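Local coordinates for protein lasso peptide isopeptidase AtxE2 (Asticcacaulis excentricus, PDB 5TXE) that hydrolyses the isopeptide bond of the threaded lasso peptides Astexin-2 and Astexin-3, converting them into linear peptides, at residues A[114-119]-A[568-573]; A[220-225]-A[564-569]. The protein carries 1 engineered substitution. One frame throughout, in Å; residues are numbered along the deposited sequence.

Contact 1 (A[114-119]-A[568-573]); sequences PSWGYA and GALKAY
Trp116 meets the 568-573 segment with the six-membered half of its indole, and three apolar groups receive it. The methyl CB of Ala569 lies 3.7 Å from Trp116 CZ3 and just as near to CE3. Leu570 brings its CD2 branch to 3.8 Å from Trp116 CH2, while Tyr573 CE1 stands 4.1 Å from Trp116 CZ3, the two rings crossing at a slant. With CG placed opposite its own carbonyl carbon (chi1 -49°), the indole is sent out from a type I' turn running from Ser115 to Tyr118, which is closed by Tyr118 N bonding to Ser115 O at 2.8 Å. Ala569 O lies at the edge of the Tyr573 ring, in its plane. Packing is closest round the benzene half of the indole; on the solvent side Gly568 and Ala572 are exposed, and Lys571 reaches away to salt bridges with Glu576 and Asp578. The other end of the indole serves the substrate: NE1 hydrogen-bonds the backbone of the bound peptide, and the ring stacks on one of its aromatic side chains. Putting an alanine in place of Trp116 would probably open a gap beside Ala569, Leu570 and Tyr573 and deprive the peptide of both its N-H donor and its stacking partner. One indole thus joins apolar packing to a directional bond, in keeping with its importance for activity.

Contact 2 (A[220-225]-A[564-569]); sequences RPRVLE and PRISGA
Two guanidinium groups, those of Arg222 and Arg565, make the loose contacts between the 220-225 loop and the 564-569 helix, each meeting an aliphatic tip at a slant. Arg222 NH2 comes 4.3 Å from Ile566 CD1, and Arg565 NH1 stands the same 4.3 Å from Leu224 CD2. Arg222 also makes a cation-pi contact with Tyr118, its guanidinium plane turned steeply against the ring with NH2 foremost. The polar partner of Arg565 is the carbonyl O of Trp116, hydrogen-bonded to NH1. The side chain arrives there by folding: CG lies anti to the backbone N (chi1 165°), and the next two torsions bend the chain round to set NH1 beside the turn. Ile566 has its outer bond extended (chi2 165°), which puts CD1 forward.

The setting is the two-domain architecture of the prolyl oligopeptidase family, in which a beta-propeller faces an alpha/beta-hydrolase domain. Residues 220-225 belong to a long insertion, including helix 190-202, between the neighbouring antiparallel strands 183-188 and 230-235 of one propeller blade. The partner helix 563-570 belongs to the hydrolase domain, and its regular turns, with Gly568 N to Pro564 O at 3.0 Å, present the consecutive residues Arg565 and Ile566 to the loop. The backbones stay well apart, the nearest CA atoms, those of Leu224 and Arg565, being 10.9 Å from each other, and long side chains span the interval. Behind the loop, Val223 packs on Phe192, Ala195 and Glu196 of helix 190-202, and Pro221 rests on Ile199.

Contacts 1 and 2 lie side by side, their centres about 7 Å apart, and both end on helix 563-570, sharing Gly568 and Ala569. The two loops are also tied directly to each other, with Gly117 O 2.9 Å from Glu225 N in a probable hydrogen bond. Trp116 of contact 1 also packs on Ile566 of contact 2, their side chains about 4 Å apart. Both contacts border the substrate, since Trp116, Leu570, Tyr573 and Ile566 touch the bound peptide. The side chain of Leu570 is about 3 Å from that of Asn562, another peptide-binding residue, whereas Trp116 and His638, the probable charge-relay histidine, have side chains about 11 Å apart.

Contact 1 (A[114-119]-A[568-573])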
loop_
_atom_site.group_PDB
_atom_site.type_symbol
_atom_site.label_atom_id
_atom_site.label_comp_id
_atom_site.label_asym_id
_atom_site.label_seq_id
_atom_site.Cartn_x
_atom_site.Cartn_y
_atom_site.Cartn_z
ATOM N N PRO A 114 -11.891 11.113 -3.482
ATOM C CA PRO A 114 -13.323 10.895 -3.450
ATOM C C PRO A 114 -13.578 9.395 -3.553
ATOM O O PRO A 114 -12.849 8.718 -4.225
ATOM C CB PRO A 114 -13.828 11.577 -4.718
ATOM C CG PRO A 114 -12.731 12.473 -5.175
ATOM C CD PRO A 114 -11.455 11.824 -4.698
ATOM N N SER A 115 -14.594 8.904 -2.862
ATOM C CA SER A 115 -15.066 7.515 -2.954
ATOM C C SER A 115 -16.511 7.463 -2.482
ATOM O O SER A 115 -16.906 8.220 -1.571
ATOM C CB SER A 115 -14.311 6.583 -2.035
ATOM O OG SER A 115 -12.950 6.440 -2.418
ATOM N N TRP A 116 -17.263 6.540 -3.101
ATOM C CA TRP A 116 -18.628 6.203 -2.725
ATOM C C TRP A 116 -19.602 7.320 -2.881
ATOM O O TRP A 116 -20.672 7.304 -2.252
ATOM C CB TRP A 116 -18.677 5.756 -1.283
ATOM C CG TRP A 116 -17.627 4.712 -0.908
ATOM C CD1 TRP A 116 -16.541 4.895 -0.155
ATOM C CD2 TRP A 116 -17.665 3.319 -1.233
ATOM N NE1 TRP A 116 -15.862 3.699 0.014
ATOM C CE2 TRP A 116 -16.542 2.717 -0.648
ATOM C CE3 TRP A 116 -18.527 2.535 -1.988
ATOM C CZ2 TRP A 116 -16.273 1.352 -0.788
ATOM C CZ3 TRP A 116 -18.271 1.201 -2.118
ATOM C CH2 TRP A 116 -17.151 0.611 -1.528
ATOM N N GLY A 117 -19.228 8.335 -3.646
ATOM C CA GLY A 117 -20.042 9.534 -3.715
ATOM C C GLY A 117 -19.740 10.595 -2.681
ATOM O O GLY A 117 -20.364 11.691 -2.700
ATOM N N TYR A 118 -18.750 10.338 -1.829
ATOM C CA TYR A 118 -18.211 11.362 -0.957
ATOM C C TYR A 118 -17.079 12.117 -1.661
ATOM O O TYR A 118 -16.246 11.527 -2.351
ATOM C CB TYR A 118 -17.668 10.757 0.349
ATOM C CG TYR A 118 -18.739 10.054 1.141
ATOM C CD1 TYR A 118 -19.886 10.736 1.567
ATOM C CD2 TYR A 118 -18.633 8.716 1.441
ATOM C CE1 TYR A 118 -20.873 10.112 2.281
ATOM C CE2 TYR A 118 -19.613 8.092 2.187
ATOM C CZ TYR A 118 -20.752 8.794 2.588
ATOM O OH TYR A 118 -21.783 8.194 3.305
ATOM N N ALA A 119 -17.012 13.416 -1.423
ATOM C CA ALA A 119 -15.926 14.229 -1.979
ATOM C C ALA A 119 -14.544 13.911 -1.386
ATOM O O ALA A 119 -13.506 14.085 -2.038
ATOM C CB ALA A 119 -16.243 15.704 -1.809
ATOM N N GLY A 568 -25.160 0.032 1.448
ATOM C CA GLY A 568 -25.883 -0.256 0.204
ATOM C C GLY A 568 -24.946 -0.556 -0.966
ATOM O O GLY A 568 -25.176 -1.494 -1.717
ATOM N N ALA A 569 -23.868 0.195 -1.100
ATOM C CA ALA A 569 -22.932 0.013 -2.227
ATOM C C ALA A 569 -22.153 -1.285 -2.130
ATOM O O ALA A 569 -21.703 -1.805 -3.142
ATOM C CB ALA A 569 -21.956 1.196 -2.338
ATOM N N LEU A 570 -21.979 -1.826 -0.931
ATOM C CA LEU A 570 -21.157 -3.034 -0.777
ATOM C C LEU A 570 -21.842 -4.317 -1.256
ATOM O O LEU A 570 -21.190 -5.301 -1.594
ATOM C CB LEU A 570 -20.726 -3.242 0.673
ATOM C CG LEU A 570 -19.684 -2.278 1.252
ATOM C CD1 LEU A 570 -19.481 -2.550 2.740
ATOM C CD2 LEU A 570 -18.374 -2.406 0.509
ATOM N N LYS A 571 -23.147 -4.283 -1.246
ATOM C CA LYS A 571 -23.982 -5.381 -1.681
ATOM C C LYS A 571 -23.598 -5.816 -3.120
ATOM O O LYS A 571 -23.504 -6.995 -3.389
ATOM C CB LYS A 571 -25.437 -4.917 -1.510
ATOM C CG LYS A 571 -26.511 -5.738 -2.130
ATOM C CD LYS A 571 -26.746 -7.041 -1.396
ATOM C CE LYS A 571 -28.041 -7.687 -1.898
ATOM N NZ LYS A 571 -28.119 -9.092 -1.472
ATOM N N ALA A 572 -23.284 -4.886 -4.013
ATOM C CA ALA A 572 -22.892 -5.269 -5.374
ATOM C C ALA A 572 -21.551 -5.980 -5.404
ATOM O O ALA A 572 -21.239 -6.710 -6.383
ATOM C CB ALA A 572 -22.861 -4.046 -6.304
ATOM N N TYR A 573 -20.744 -5.805 -4.353
ATOM C CA TYR A 573 -19.433 -6.453 -4.285
ATOM C C TYR A 573 -19.530 -7.877 -3.709
ATOM O O TYR A 573 -18.510 -8.576 -3.551
ATOM C CB TYR A 573 -18.508 -5.648 -3.382
ATOM C CG TYR A 573 -17.899 -4.430 -4.012
ATOM C CD1 TYR A 573 -18.574 -3.221 -4.047
ATOM C CD2 TYR A 573 -16.583 -4.473 -4.530
ATOM C CE1 TYR A 573 -17.995 -2.079 -4.621
ATOM C CE2 TYR A 573 -16.002 -3.340 -5.113
ATOM C CZ TYR A 573 -16.705 -2.146 -5.156
ATOM O OH TYR A 573 -16.106 -1.036 -5.704
#

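Contact 2 (A[220-225]-A[564-569])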
loop_
_atom_site.group_PDB
_atom_site.type_symbol
_atom_site.label_atom_id
_atom_site.label_comp_id
_atom_site.label_asym_id
_atom_site.label_seq_id
_atom_site.Cartn_x
_atom_site.Cartn_y
_atom_site.Cartn_z
ATOM N N ARG A 220 -20.579 13.310 12.020
ATOM C CA ARG A 220 -20.946 14.462 11.220
ATOM C C ARG A 220 -21.241 14.023 9.805
ATOM O O ARG A 220 -20.683 13.048 9.324
ATOM C CB ARG A 220 -19.836 15.484 11.174
ATOM C CG ARG A 220 -19.480 16.125 12.498
ATOM C CD ARG A 220 -18.315 17.155 12.315
ATOM N NE ARG A 220 -18.736 18.388 11.626
ATOM C CZ ARG A 220 -19.358 19.406 12.219
ATOM N NH1 ARG A 220 -19.641 19.390 13.525
ATOM N NH2 ARG A 220 -19.664 20.490 11.517
ATOM N N PRO A 221 -22.136 14.746 9.116
ATOM C CA PRO A 221 -22.366 14.437 7.727
ATOM C C PRO A 221 -21.090 14.749 6.944
ATOM O O PRO A 221 -20.400 15.704 7.292
ATOM C CB PRO A 221 -23.457 15.411 7.313
ATOM C CG PRO A 221 -24.003 15.984 8.551
ATOM C CD PRO A 221 -22.892 15.922 9.530
ATOM N N ARG A 222 -20.803 13.954 5.916
ATOM C CA ARG A 222 -19.713 14.220 4.986
ATOM C C ARG A 222 -20.235 15.030 3.806
ATOM O O ARG A 222 -21.442 15.016 3.492
ATOM C CB ARG A 222 -19.151 12.890 4.476
ATOM C CG ARG A 222 -18.785 12.002 5.627
ATOM C CD ARG A 222 -17.453 11.239 5.743
ATOM N NE ARG A 222 -17.289 10.101 4.844
ATOM C CZ ARG A 222 -16.527 9.004 5.047
ATOM N NH1 ARG A 222 -15.880 8.727 6.187
ATOM N NH2 ARG A 222 -16.453 8.113 4.062
ATOM N N VAL A 223 -19.319 15.679 3.118
ATOM C CA VAL A 223 -19.621 16.407 1.929
ATOM C C VAL A 223 -19.783 15.406 0.796
ATOM O O VAL A 223 -18.893 14.575 0.545
ATOM C CB VAL A 223 -18.447 17.335 1.550
ATOM C CG1 VAL A 223 -18.680 17.977 0.197
ATOM C CG2 VAL A 223 -18.197 18.391 2.649
ATOM N N LEU A 224 -20.885 15.522 0.075
ATOM C CA LEU A 224 -21.168 14.688 -1.120
ATOM C C LEU A 224 -20.600 15.322 -2.387
ATOM O O LEU A 224 -20.656 16.535 -2.564
ATOM C CB LEU A 224 -22.677 14.557 -1.301
ATOM C CG LEU A 224 -23.382 13.944 -0.079
ATOM C CD1 LEU A 224 -24.919 14.000 -0.242
ATOM C CD2 LEU A 224 -22.909 12.508 0.152
ATOM N N GLU A 225 -20.133 14.489 -3.301
ATOM C CA GLU A 225 -19.973 14.901 -4.699
ATOM C C GLU A 225 -21.313 15.423 -5.248
ATOM O O GLU A 225 -22.348 14.987 -4.784
ATOM C CB GLU A 225 -19.499 13.694 -5.496
ATOM C CG GLU A 225 -18.038 13.351 -5.259
ATOM C CD GLU A 225 -17.109 14.469 -5.726
ATOM O OE1 GLU A 225 -17.548 15.394 -6.467
ATOM O OE2 GLU A 225 -15.918 14.426 -5.377
ATOM N N PRO A 564 -25.755 4.163 5.628
ATOM C CA PRO A 564 -26.579 3.522 4.583
ATOM C C PRO A 564 -26.022 3.581 3.188
ATOM O O PRO A 564 -26.290 2.691 2.374
ATOM C CB PRO A 564 -27.914 4.255 4.664
ATOM C CG PRO A 564 -27.752 5.292 5.717
ATOM C CD PRO A 564 -26.514 5.058 6.495
ATOM N N ARG A 565 -25.198 4.576 2.916
ATOM C CA ARG A 565 -24.604 4.730 1.589
ATOM C C ARG A 565 -23.574 3.641 1.267
ATOM O O ARG A 565 -23.700 2.927 0.268
ATOM C CB ARG A 565 -23.983 6.082 1.488
ATOM C CG ARG A 565 -23.023 6.369 0.360
ATOM C CD ARG A 565 -23.637 6.103 -0.979
ATOM N NE ARG A 565 -24.665 7.070 -1.290
ATOM C CZ ARG A 565 -24.442 8.286 -1.775
ATOM N NH1 ARG A 565 -23.211 8.723 -1.962
ATOM N NH2 ARG A 565 -25.479 9.070 -2.047
ATOM N N ILE A 566 -22.546 3.516 2.091
ATOM C CA ILE A 566 -21.567 2.500 1.862
ATOM C C ILE A 566 -22.140 1.095 2.059
ATOM O O ILE A 566 -21.787 0.195 1.296
ATOM C CB ILE A 566 -20.303 2.717 2.695
ATOM C CG1 ILE A 566 -19.538 3.921 2.123
ATOM C CG2 ILE A 566 -19.368 1.518 2.619
ATOM C CD1 ILE A 566 -18.481 4.458 3.077
ATOM N N SER A 567 -22.987 0.923 3.083
ATOM C CA SER A 567 -23.630 -0.337 3.301
ATOM C C SER A 567 -24.362 -0.838 2.030
ATOM O O SER A 567 -24.218 -1.993 1.617
ATOM C CB SER A 567 -24.613 -0.262 4.470
ATOM O OG SER A 567 -25.374 -1.458 4.523
ATOM N N GLY A 568 -25.160 0.032 1.448
ATOM C CA GLY A 568 -25.883 -0.256 0.204
ATOM C C GLY A 568 -24.946 -0.556 -0.966
ATOM O O GLY A 568 -25.176 -1.494 -1.717
ATOM N N ALA A 569 -23.868 0.195 -1.100
ATOM C CA ALA A 569 -22.932 0.013 -2.227
ATOM C C ALA A 569 -22.153 -1.285 -2.130
ATOM O O ALA A 569 -21.703 -1.805 -3.142
ATOM C CB ALA A 569 -21.956 1.196 -2.338
#